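Local structure of 3-hydroxyisobutyrate dehydrogenase family protein (Geobacter sulfurreducens, 3PDU) at residues Met94-Asp99 and Arg169-Val174; His236-Leu241 and Thr260-Phe265; Asn79-Gly84 and Ala107-Arg112. The protein probably reduces succinic semialdehyde to gamma-hydroxybutyrate with an NADP(H) cofactor, as a member of the beta-hydroxyacid dehydrogenase family. One frame throughout, in Å; residues are numbered along the deposited sequence.

Interaction 1: residues Met94-Asp99 and Arg169-Val174. With NAP (NADP nicotinamide-adenine-dinucleotide phosphate), chain I.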
loop_
_atom_site.group_PDB
_atom_site.type_symbol
_atom_site.label_atom_id
_atom_site.label_comp_id
_atom_site.label_asym_id
_atom_site.label_seq_id
_atom_site.Cartn_x
_atom_site.Cartn_y
_atom_site.Cartn_z
ATOM N N MET A 94 14.848 19.088 -21.670
ATOM C CA MET A 94 13.521 19.310 -21.109
ATOM C C MET A 94 12.820 17.992 -20.786
ATOM O O MET A 94 11.657 17.982 -20.369
ATOM C CB MET A 94 12.694 20.168 -22.070
ATOM C CG MET A 94 13.374 21.518 -22.336
ATOM S SD MET A 94 12.404 22.682 -23.330
ATOM C CE MET A 94 11.335 23.404 -22.097
ATOM N N SER A 95 13.543 16.886 -20.973
ATOM C CA SER A 95 13.050 15.549 -20.632
ATOM C C SER A 95 12.796 15.427 -19.128
ATOM O O SER A 95 13.530 16.012 -18.326
ATOM C CB SER A 95 14.106 14.494 -21.008
ATOM O OG SER A 95 14.574 14.643 -22.333
ATOM N N THR A 96 11.794 14.642 -18.731
ATOM C CA THR A 96 11.610 14.363 -17.306
ATOM C C THR A 96 12.510 13.200 -16.900
ATOM O O THR A 96 12.276 12.068 -17.311
ATOM C CB THR A 96 10.140 14.059 -16.946
ATOM O OG1 THR A 96 9.340 15.218 -17.219
ATOM C CG2 THR A 96 9.996 13.699 -15.441
ATOM N N VAL A 97 13.538 13.500 -16.110
ATOM C CA VAL A 97 14.518 12.515 -15.669
ATOM C C VAL A 97 14.812 12.759 -14.186
ATOM O O VAL A 97 14.325 13.730 -13.596
ATOM C CB VAL A 97 15.854 12.620 -16.481
ATOM C CG1 VAL A 97 15.632 12.313 -17.986
ATOM C CG2 VAL A 97 16.497 13.998 -16.300
ATOM N N ASP A 98 15.609 11.890 -13.580
ATOM C CA ASP A 98 16.033 12.104 -12.195
ATOM C C ASP A 98 17.157 13.137 -12.122
ATOM O O ASP A 98 17.823 13.415 -13.126
ATOM C CB ASP A 98 16.532 10.793 -11.599
ATOM C CG ASP A 98 17.707 10.229 -12.361
ATOM O OD1 ASP A 98 17.510 9.705 -13.485
ATOM O OD2 ASP A 98 18.834 10.310 -11.837
ATOM N N ASP A 99 17.381 13.677 -10.923
ATOM C CA ASP A 99 18.399 14.692 -10.696
ATOM C C ASP A 99 19.821 14.162 -10.866
ATOM O O ASP A 99 20.723 14.920 -11.194
ATOM C CB ASP A 99 18.235 15.374 -9.323
ATOM C CG ASP A 99 18.156 14.386 -8.163
ATOM O OD1 ASP A 99 17.683 13.249 -8.351
ATOM O OD2 ASP A 99 18.536 14.763 -7.036
ATOM N N ARG A 169 13.893 17.768 -9.510
ATOM C CA ARG A 169 13.228 17.497 -8.239
ATOM C C ARG A 169 11.829 18.109 -8.179
ATOM O O ARG A 169 10.870 17.426 -7.802
ATOM C CB ARG A 169 14.089 17.945 -7.056
ATOM C CG ARG A 169 15.311 17.044 -6.823
ATOM C CD ARG A 169 16.278 17.640 -5.790
ATOM N NE ARG A 169 17.299 16.658 -5.421
ATOM C CZ ARG A 169 18.072 16.751 -4.346
ATOM N NH1 ARG A 169 17.965 17.801 -3.543
ATOM N NH2 ARG A 169 18.960 15.799 -4.084
ATOM N N MET A 170 11.699 19.381 -8.563
ATOM C CA MET A 170 10.383 20.006 -8.632
ATOM C C MET A 170 9.428 19.230 -9.548
ATOM O O MET A 170 8.269 18.988 -9.195
ATOM C CB MET A 170 10.488 21.460 -9.115
ATOM C CG MET A 170 9.145 22.179 -9.181
ATOM S SD MET A 170 8.384 22.494 -7.547
ATOM C CE MET A 170 9.337 23.927 -7.033
ATOM N N LYS A 171 9.898 18.866 -10.737
ATOM C CA LYS A 171 9.072 18.132 -11.696
ATOM C C LYS A 171 8.602 16.800 -11.112
ATOM O O LYS A 171 7.430 16.432 -11.225
ATOM C CB LYS A 171 9.844 17.897 -12.999
ATOM C CG LYS A 171 9.146 16.974 -14.005
ATOM C CD LYS A 171 7.792 17.550 -14.462
ATOM C CE LYS A 171 7.058 16.586 -15.395
ATOM N NZ LYS A 171 5.659 17.039 -15.670
ATOM N N LEU A 172 9.519 16.069 -10.493
ATOM C CA LEU A 172 9.147 14.770 -9.920
ATOM C C LEU A 172 8.137 14.900 -8.758
ATOM O O LEU A 172 7.234 14.062 -8.590
ATOM C CB LEU A 172 10.402 13.996 -9.504
ATOM C CG LEU A 172 11.255 13.503 -10.684
ATOM C CD1 LEU A 172 12.490 12.768 -10.183
ATOM C CD2 LEU A 172 10.448 12.611 -11.641
ATOM N N VAL A 173 8.291 15.948 -7.956
ATOM C CA VAL A 173 7.376 16.198 -6.841
ATOM C C VAL A 173 5.989 16.534 -7.376
ATOM O O VAL A 173 4.990 15.983 -6.930
ATOM C CB VAL A 173 7.882 17.346 -5.932
ATOM C CG1 VAL A 173 6.770 17.812 -4.995
ATOM C CG2 VAL A 173 9.098 16.890 -5.128
ATOM N N VAL A 174 5.933 17.444 -8.342
ATOM C CA VAL A 174 4.664 17.796 -8.977
ATOM C C VAL A 174 3.976 16.577 -9.589
ATOM O O VAL A 174 2.778 16.366 -9.375
ATOM C CB VAL A 174 4.863 18.881 -10.052
ATOM C CG1 VAL A 174 3.576 19.083 -10.868
ATOM C CG2 VAL A 174 5.314 20.191 -9.394
HETATM P PA NAP I . 6.984 10.056 -26.324
HETATM O O1A NAP I . 6.967 8.653 -25.875
HETATM O O2A NAP I . 5.910 10.390 -27.275
HETATM O O5B NAP I . 8.404 10.456 -26.931
HETATM C C5B NAP I . 9.636 10.021 -26.417
HETATM C C4B NAP I . 10.736 10.571 -27.325
HETATM O O4B NAP I . 11.989 10.066 -26.885
HETATM C C3B NAP I . 10.586 10.130 -28.788
HETATM O O3B NAP I . 11.121 11.158 -29.604
HETATM C C2B NAP I . 11.501 8.919 -28.870
HETATM O O2B NAP I . 12.070 8.652 -30.127
HETATM C C1B NAP I . 12.604 9.373 -27.939
HETATM N N9A NAP I . 13.404 8.260 -27.416
HETATM C C8A NAP I . 13.025 7.268 -26.553
HETATM N N7A NAP I . 14.108 6.473 -26.346
HETATM C C5A NAP I . 15.154 6.956 -27.045
HETATM C C6A NAP I . 16.472 6.542 -27.176
HETATM N N6A NAP I . 16.913 5.463 -26.518
HETATM N N1A NAP I . 17.311 7.262 -27.994
HETATM C C2A NAP I . 16.859 8.382 -28.664
HETATM N N3A NAP I . 15.549 8.787 -28.527
HETATM C C4A NAP I . 14.717 8.080 -27.729
HETATM O O3 NAP I . 6.926 10.921 -24.978
HETATM P PN NAP I . 6.471 12.418 -24.649
HETATM O O1N NAP I . 5.112 12.358 -24.082
HETATM O O2N NAP I . 6.836 13.290 -25.794
HETATM O O5D NAP I . 7.488 12.663 -23.429
HETATM C C5D NAP I . 8.788 13.186 -23.591
HETATM C C4D NAP I . 9.250 13.620 -22.206
HETATM O O4D NAP I . 8.401 14.643 -21.725
HETATM C C3D NAP I . 9.122 12.478 -21.203
HETATM O O3D NAP I . 10.163 12.621 -20.249
HETATM C C2D NAP I . 7.799 12.732 -20.511
HETATM O O2D NAP I . 7.746 12.179 -19.204
HETATM C C1D NAP I . 7.835 14.255 -20.492
HETATM N N1N NAP I . 6.544 14.934 -20.373
HETATM C C2N NAP I . 5.442 14.478 -21.041
HETATM C C3N NAP I . 4.228 15.164 -20.930
HETATM C C7N NAP I . 2.997 14.705 -21.679
HETATM O O7N NAP I . 1.758 15.174 -21.246
HETATM N N7N NAP I . 3.070 13.856 -22.707
HETATM C C4N NAP I . 4.163 16.312 -20.143
HETATM C C5N NAP I . 5.299 16.783 -19.483
HETATM C C6N NAP I . 6.494 16.086 -19.619
HETATM P P2B NAP I . 11.346 7.631 -31.142
HETATM O O1X NAP I . 12.456 7.091 -31.996
HETATM O O2X NAP I . 10.647 6.549 -30.347
HETATM O O3X NAP I . 10.328 8.371 -31.958
#
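Asp99 OD2 is gripped by two nitrogens of Arg169: NE stands 2.8 Å from OD2 in a salt bridge with an N-H...O angle of 150°, and NH2 adds a weak bond to the same OD2 at 3.2 Å. The carboxylate and guanidinium planes lie 54° apart, and NE meets OD2 from above the carboxylate plane, so this is not the flat, two-oxygen pairing of an aspartate with an arginine. The other carboxylate oxygen, OD1, is salt-bridged to Arg250, which gives this buried aspartate a cation at each oxygen and probably stabilises its negative charge.

At the other end of the contact Thr96 serves the cofactor. Its backbone N donates to O3D of the nicotinamide ribose (3.0 Å), while its side chain turns to Lys171, CG2 lying on Lys171 CG at 3.7 Å. The lysine is modelled in two conformers, and its details here hold for one of them. Bent at chi2 (61°), it then runs straight to NZ, which is 3.8 Å from C5N of the nicotinamide ring and hydrogen-bonded to Val121 O and Asn175 OD1. A lysine suits this place because its long alkyl part can pack on the threonine while NZ stands near the nicotinamide ring. Between the two polar ends Leu172 supplies the apolar contact: CD2 touches Thr96 CG2 at 4.0 Å, and CD1 lies against Val97 O and Asp98 CA.

The loop between strand 90-93 and helix 99-111, with Asp98 as N-cap of that helix, is thus seated on the long helix 166-194, joining the Rossmann-type nucleotide-binding part to the helical part. Helix 234-251 packs against both segments, and strand 115-122 flanks Lys171.

Interaction 2: residues His236-Leu241 and Thr260-Phe265; sequences HMQKDL and TANESF. With NAP (NADP nicotinamide-adenine-dinucleotide phosphate), chain I.
Gln238 and Asn262 both start with CG opposite the main-chain nitrogen (chi1 -168° and -172°), and a bend at chi2 of Gln238 then swings its amide across to its partner. NE2 of Gln238 donates to OD1 of Asn262 over 2.9 Å in a nearly straight bond, 172° at the hydrogen, and the two amides are almost coplanar. Side-chain amides suit a buried helix interface, since each can donate and accept without bringing in a net charge.

Beside this bond Phe265 packs between Met237 and Leu241. Met237 CG lies over one face of its ring, toward the rim, 3.6 Å from CZ, a CH-pi contact; the sulfur SD stands obliquely in a Met-aromatic contact. The Leu241 side chain runs across that of Phe265 at about a right angle, its CD1 coming obliquely to 3.4 Å from Phe265 CD2, and that methyl also reaches Ala261 CB, whose small size admits it. The aliphatic CG of Gln238 rests on Phe265 CB at 3.8 Å.

The helical segments 236-241 and 260-265, parts of helices 234-251 and 256-270, run roughly antiparallel, their axes approaching to 9.1 Å. From the first, Lys239 turns away from the second toward the cofactor, where NZ binds ribose O2D at 3.0 Å.

The chemistry divides by face: apolar groups and one neutral amide pair join the helices, whereas the polar end of Lys239 lies on the other side, shared among the cofactor ribose, Asp240 OD1 and Thr96 O. Gln238 also bonds Arg269 through OE1 and Asp249 of a neighbouring subunit through NE2, so its amide is held from several sides and its rotation is probably well fixed.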
loop_
_atom_site.group_PDB
_atom_site.type_symbol
_atom_site.label_atom_id
_atom_site.label_comp_id
_atom_site.label_asym_id
_atom_site.label_seq_id
_atom_site.Cartn_x
_atom_site.Cartn_y
_atom_site.Cartn_z
ATOM N N HIS A 236 4.944 6.696 -19.142
ATOM C CA HIS A 236 5.767 7.802 -18.636
ATOM C C HIS A 236 5.320 8.287 -17.270
ATOM O O HIS A 236 6.141 8.728 -16.459
ATOM C CB HIS A 236 5.840 8.956 -19.647
ATOM C CG HIS A 236 6.522 8.569 -20.920
ATOM N ND1 HIS A 236 6.227 9.142 -22.137
ATOM C CD2 HIS A 236 7.474 7.635 -21.163
ATOM C CE1 HIS A 236 6.980 8.591 -23.073
ATOM N NE2 HIS A 236 7.740 7.668 -22.508
ATOM N N MET A 237 4.018 8.200 -17.002
ATOM C CA MET A 237 3.534 8.462 -15.646
ATOM C C MET A 237 4.158 7.453 -14.676
ATOM O O MET A 237 4.586 7.812 -13.566
ATOM C CB MET A 237 2.006 8.379 -15.575
ATOM C CG MET A 237 1.432 8.575 -14.140
ATOM S SD MET A 237 1.418 10.297 -13.578
ATOM C CE MET A 237 3.025 10.431 -12.849
ATOM N N GLN A 238 4.210 6.187 -15.086
ATOM C CA GLN A 238 4.746 5.147 -14.201
ATOM C C GLN A 238 6.244 5.394 -13.985
ATOM O O GLN A 238 6.750 5.301 -12.864
ATOM C CB GLN A 238 4.483 3.741 -14.759
ATOM C CG GLN A 238 4.774 2.636 -13.741
ATOM C CD GLN A 238 6.215 2.172 -13.799
ATOM O OE1 GLN A 238 6.703 1.787 -14.858
ATOM N NE2 GLN A 238 6.900 2.182 -12.653
ATOM N N LYS A 239 6.947 5.724 -15.064
ATOM C CA LYS A 239 8.347 6.152 -14.972
ATOM C C LYS A 239 8.544 7.310 -13.968
ATOM O O LYS A 239 9.486 7.295 -13.157
ATOM C CB LYS A 239 8.867 6.538 -16.371
ATOM C CG LYS A 239 10.318 7.033 -16.401
ATOM C CD LYS A 239 10.421 8.557 -16.441
ATOM C CE LYS A 239 9.664 9.155 -17.636
ATOM N NZ LYS A 239 9.717 10.659 -17.599
ATOM N N ASP A 240 7.670 8.318 -14.006
ATOM C CA ASP A 240 7.821 9.453 -13.068
ATOM C C ASP A 240 7.617 9.042 -11.611
ATOM O O ASP A 240 8.334 9.510 -10.713
ATOM C CB ASP A 240 6.875 10.606 -13.423
ATOM C CG ASP A 240 7.249 11.294 -14.728
ATOM O OD1 ASP A 240 8.334 11.001 -15.277
ATOM O OD2 ASP A 240 6.455 12.137 -15.199
ATOM N N LEU A 241 6.632 8.178 -11.361
ATOM C CA LEU A 241 6.444 7.646 -10.009
ATOM C C LEU A 241 7.648 6.797 -9.563
ATOM O O LEU A 241 8.128 6.922 -8.429
ATOM C CB LEU A 241 5.151 6.823 -9.932
ATOM C CG LEU A 241 3.863 7.673 -9.913
ATOM C CD1 LEU A 241 2.589 6.856 -10.169
ATOM C CD2 LEU A 241 3.739 8.418 -8.594
ATOM N N THR A 260 2.385 2.990 -3.452
ATOM C CA THR A 260 1.154 2.281 -3.820
ATOM C C THR A 260 0.674 2.689 -5.215
ATOM O O THR A 260 0.302 1.841 -6.027
ATOM C CB THR A 260 0.042 2.489 -2.770
ATOM O OG1 THR A 260 0.443 1.867 -1.542
ATOM C CG2 THR A 260 -1.276 1.869 -3.226
ATOM N N ALA A 261 0.706 3.980 -5.513
ATOM C CA ALA A 261 0.246 4.427 -6.821
ATOM C C ALA A 261 1.176 3.898 -7.915
ATOM O O ALA A 261 0.717 3.483 -8.982
ATOM C CB ALA A 261 0.159 5.954 -6.867
ATOM N N ASN A 262 2.480 3.906 -7.644
ATOM C CA ASN A 262 3.462 3.345 -8.576
ATOM C C ASN A 262 3.095 1.902 -8.978
ATOM O O ASN A 262 3.083 1.555 -10.168
ATOM C CB ASN A 262 4.866 3.394 -7.945
ATOM C CG ASN A 262 5.981 3.013 -8.922
ATOM O OD1 ASN A 262 5.861 3.203 -10.136
ATOM N ND2 ASN A 262 7.096 2.484 -8.379
ATOM N N GLU A 263 2.808 1.056 -7.992
ATOM C CA GLU A 263 2.443 -0.334 -8.301
ATOM C C GLU A 263 1.126 -0.455 -9.069
ATOM O O GLU A 263 0.984 -1.339 -9.917
ATOM C CB GLU A 263 2.426 -1.217 -7.043
ATOM C CG GLU A 263 3.730 -1.168 -6.255
ATOM C CD GLU A 263 4.952 -1.547 -7.083
ATOM O OE1 GLU A 263 4.932 -2.621 -7.720
ATOM O OE2 GLU A 263 5.937 -0.765 -7.101
ATOM N N SER A 264 0.162 0.423 -8.798
ATOM C CA SER A 264 -1.078 0.375 -9.578
ATOM C C SER A 264 -0.814 0.706 -11.042
ATOM O O SER A 264 -1.392 0.087 -11.940
ATOM C CB SER A 264 -2.155 1.302 -9.007
ATOM O OG SER A 264 -2.609 0.799 -7.762
ATOM N N PHE A 265 0.056 1.679 -11.284
ATOM C CA PHE A 265 0.424 2.008 -12.666
ATOM C C PHE A 265 1.209 0.882 -13.337
ATOM O O PHE A 265 1.089 0.669 -14.546
ATOM C CB PHE A 265 1.183 3.333 -12.749
ATOM C CG PHE A 265 0.278 4.524 -12.807
ATOM C CD1 PHE A 265 -0.347 4.867 -13.998
ATOM C CD2 PHE A 265 0.021 5.276 -11.671
ATOM C CE1 PHE A 265 -1.201 5.957 -14.061
ATOM C CE2 PHE A 265 -0.833 6.376 -11.729
ATOM C CZ PHE A 265 -1.442 6.708 -12.926
HETATM P PA NAP I . 6.984 10.056 -26.324
HETATM O O1A NAP I . 6.967 8.653 -25.875
HETATM O O2A NAP I . 5.910 10.390 -27.275
HETATM O O5B NAP I . 8.404 10.456 -26.931
HETATM C C5B NAP I . 9.636 10.021 -26.417
HETATM C C4B NAP I . 10.736 10.571 -27.325
HETATM O O4B NAP I . 11.989 10.066 -26.885
HETATM C C3B NAP I . 10.586 10.130 -28.788
HETATM O O3B NAP I . 11.121 11.158 -29.604
HETATM C C2B NAP I . 11.501 8.919 -28.870
HETATM O O2B NAP I . 12.070 8.652 -30.127
HETATM C C1B NAP I . 12.604 9.373 -27.939
HETATM N N9A NAP I . 13.404 8.260 -27.416
HETATM C C8A NAP I . 13.025 7.268 -26.553
HETATM N N7A NAP I . 14.108 6.473 -26.346
HETATM C C5A NAP I . 15.154 6.956 -27.045
HETATM C C6A NAP I . 16.472 6.542 -27.176
HETATM N N6A NAP I . 16.913 5.463 -26.518
HETATM N N1A NAP I . 17.311 7.262 -27.994
HETATM C C2A NAP I . 16.859 8.382 -28.664
HETATM N N3A NAP I . 15.549 8.787 -28.527
HETATM C C4A NAP I . 14.717 8.080 -27.729
HETATM O O3 NAP I . 6.926 10.921 -24.978
HETATM P PN NAP I . 6.471 12.418 -24.649
HETATM O O1N NAP I . 5.112 12.358 -24.082
HETATM O O2N NAP I . 6.836 13.290 -25.794
HETATM O O5D NAP I . 7.488 12.663 -23.429
HETATM C C5D NAP I . 8.788 13.186 -23.591
HETATM C C4D NAP I . 9.250 13.620 -22.206
HETATM O O4D NAP I . 8.401 14.643 -21.725
HETATM C C3D NAP I . 9.122 12.478 -21.203
HETATM O O3D NAP I . 10.163 12.621 -20.249
HETATM C C2D NAP I . 7.799 12.732 -20.511
HETATM O O2D NAP I . 7.746 12.179 -19.204
HETATM C C1D NAP I . 7.835 14.255 -20.492
HETATM N N1N NAP I . 6.544 14.934 -20.373
HETATM C C2N NAP I . 5.442 14.478 -21.041
HETATM C C3N NAP I . 4.228 15.164 -20.930
HETATM C C7N NAP I . 2.997 14.705 -21.679
HETATM O O7N NAP I . 1.758 15.174 -21.246
HETATM N N7N NAP I . 3.070 13.856 -22.707
HETATM C C4N NAP I . 4.163 16.312 -20.143
HETATM C C5N NAP I . 5.299 16.783 -19.483
HETATM C C6N NAP I . 6.494 16.086 -19.619
HETATM P P2B NAP I . 11.346 7.631 -31.142
HETATM O O1X NAP I . 12.456 7.091 -31.996
HETATM O O2X NAP I . 10.647 6.549 -30.347
HETATM O O3X NAP I . 10.328 8.371 -31.958
#

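Interaction 3: residues Asn79-Gly84 and Ala107-Arg112; sequences NGVLEG and AAVTAR
Apolar contact centres on Leu82, whose forked end straddles the methyl of Ala108: CD2 is 3.7 Å and CD1 3.8 Å from Ala108 CB. The same CD2 lies on the helix backbone, touching Val109 N and the carbonyl carbon of Ala108, and meets Val109 CG2 at 4.0 Å. With CG opposite its carbonyl carbon (chi1 -62°) and the chain extended beyond it, Leu82 carries both methyls out to the helix. Alanine suits the facing position because a single methyl lets the leucine come down close to the main chain, and the branched valine beside it offers a flank. Deeper in the protein, Val81 CG1 and Val109 CG2 extend the apolar contact with a looser approach of 4.4 Å.

The polar part belongs to Arg112, just past the last turn of the helix. Its chain bends at chi2 (-87°) and lays the guanidinium across the backbone of Leu82. The carbonyl oxygen of Leu82 sits over one face of that group, 3.2 Å from Arg112 NE; because the N-H directions lie in the guanidinium plane, the angle is poor and no hydrogen bond forms. Contact here is of a flat cation with a carbonyl dipole, with NE also 3.8 Å from Leu82 CB. A long, flexible arginine suits this exposed position, where it can cover the leucine while its charge remains near solvent.

The contact thus ties the loop between helix 68-76 and strand 90-93 to the C-terminal end of helix 99-111. Helix 68-76 lies against both, with Phe76 touching Leu82 and Ala108, while Val81 also reaches Cys55 of helix 51-57.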
loop_
_atom_site.group_PDB
_atom_site.type_symbol
_atom_site.label_atom_id
_atom_site.label_comp_id
_atom_site.label_asym_id
_atom_site.label_seq_id
_atom_site.Cartn_x
_atom_site.Cartn_y
_atom_site.Cartn_z
ATOM N N ASN A 79 27.853 9.403 -31.701
ATOM C CA ASN A 79 27.252 10.509 -32.445
ATOM C C ASN A 79 26.273 11.297 -31.582
ATOM O O ASN A 79 25.339 11.930 -32.089
ATOM C CB ASN A 79 26.564 9.991 -33.715
ATOM C CG ASN A 79 27.467 9.086 -34.533
ATOM O OD1 ASN A 79 28.578 9.466 -34.901
ATOM N ND2 ASN A 79 26.990 7.881 -34.823
ATOM N N GLY A 80 26.499 11.265 -30.270
ATOM C CA GLY A 80 25.607 11.916 -29.325
ATOM C C GLY A 80 25.981 13.361 -29.061
ATOM O O GLY A 80 26.884 13.893 -29.694
ATOM N N VAL A 81 25.285 13.993 -28.120
ATOM C CA VAL A 81 25.471 15.417 -27.835
ATOM C C VAL A 81 26.933 15.793 -27.574
ATOM O O VAL A 81 27.424 16.802 -28.076
ATOM C CB VAL A 81 24.593 15.863 -26.645
ATOM C CG1 VAL A 81 24.952 17.291 -26.175
ATOM C CG2 VAL A 81 23.098 15.762 -27.022
ATOM N N LEU A 82 27.624 14.980 -26.791
ATOM C CA LEU A 82 28.972 15.329 -26.359
ATOM C C LEU A 82 29.973 15.365 -27.515
ATOM O O LEU A 82 31.008 16.023 -27.415
ATOM C CB LEU A 82 29.456 14.367 -25.279
ATOM C CG LEU A 82 28.671 14.311 -23.965
ATOM C CD1 LEU A 82 29.316 13.276 -23.045
ATOM C CD2 LEU A 82 28.582 15.669 -23.274
ATOM N N GLU A 83 29.661 14.675 -28.610
ATOM C CA GLU A 83 30.558 14.653 -29.769
ATOM C C GLU A 83 30.428 15.916 -30.619
ATOM O O GLU A 83 31.227 16.150 -31.516
ATOM C CB GLU A 83 30.312 13.417 -30.640
ATOM C CG GLU A 83 30.588 12.094 -29.935
ATOM C CD GLU A 83 30.607 10.906 -30.893
ATOM O OE1 GLU A 83 30.365 11.105 -32.105
ATOM O OE2 GLU A 83 30.865 9.771 -30.434
ATOM N N GLY A 84 29.412 16.727 -30.343
ATOM C CA GLY A 84 29.212 17.954 -31.095
ATOM C C GLY A 84 29.204 19.240 -30.280
ATOM O O GLY A 84 29.621 20.280 -30.777
ATOM N N ALA A 107 27.295 18.060 -16.111
ATOM C CA ALA A 107 28.738 18.047 -15.867
ATOM C C ALA A 107 29.518 17.666 -17.129
ATOM O O ALA A 107 30.564 18.253 -17.428
ATOM C CB ALA A 107 29.085 17.111 -14.706
ATOM N N ALA A 108 28.996 16.704 -17.886
ATOM C CA ALA A 108 29.664 16.271 -19.111
ATOM C C ALA A 108 29.668 17.366 -20.180
ATOM O O ALA A 108 30.698 17.636 -20.808
ATOM C CB ALA A 108 29.021 15.009 -19.648
ATOM N N VAL A 109 28.510 17.980 -20.401
ATOM C CA VAL A 109 28.383 19.039 -21.391
ATOM C C VAL A 109 29.308 20.198 -21.030
ATOM O O VAL A 109 30.005 20.749 -21.886
ATOM C CB VAL A 109 26.940 19.559 -21.461
ATOM C CG1 VAL A 109 26.883 20.907 -22.185
ATOM C CG2 VAL A 109 26.038 18.521 -22.124
ATOM N N THR A 110 29.309 20.561 -19.753
ATOM C CA THR A 110 30.141 21.657 -19.274
ATOM C C THR A 110 31.627 21.370 -19.501
ATOM O O THR A 110 32.396 22.264 -19.862
ATOM C CB THR A 110 29.896 21.952 -17.782
ATOM O OG1 THR A 110 28.515 22.269 -17.582
ATOM C CG2 THR A 110 30.744 23.142 -17.330
ATOM N N ALA A 111 32.027 20.119 -19.308
ATOM C CA ALA A 111 33.422 19.747 -19.467
ATOM C C ALA A 111 33.850 19.801 -20.933
ATOM O O ALA A 111 35.035 19.916 -21.227
ATOM C CB ALA A 111 33.689 18.367 -18.869
ATOM N N ARG A 112 32.881 19.721 -21.846
ATOM C CA ARG A 112 33.154 19.845 -23.274
ATOM C C ARG A 112 33.115 21.301 -23.717
ATOM O O ARG A 112 33.310 21.603 -24.890
ATOM C CB ARG A 112 32.143 19.042 -24.093
ATOM C CG ARG A 112 32.245 17.541 -23.922
ATOM C CD ARG A 112 33.264 16.937 -24.878
ATOM N NE ARG A 112 33.088 15.489 -24.981
ATOM C CZ ARG A 112 33.637 14.726 -25.921
ATOM N NH1 ARG A 112 34.406 15.268 -26.857
ATOM N NH2 ARG A 112 33.412 13.417 -25.928
#

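In the fold
Interactions 1 and 2 are buried and adjoin each other at the cofactor: Lys239 NZ probably hydrogen-bonds Thr96 O at 2.9 Å, and Leu172 packs on Asp240. Interaction 3 lies toward the surface, its centre about 21 Å from that of interaction 1 and 31 Å from that of interaction 2. It nevertheless shares helix 99-111 with interaction 1, which holds the start of that helix while interaction 3 holds its end. The chemistry follows the place: charge paired with charge where the nucleotide-binding part meets helix 166-194, a neutral amide pair and an aromatic ring between two helices, and aliphatic groups edged by an exposed arginine at the periphery.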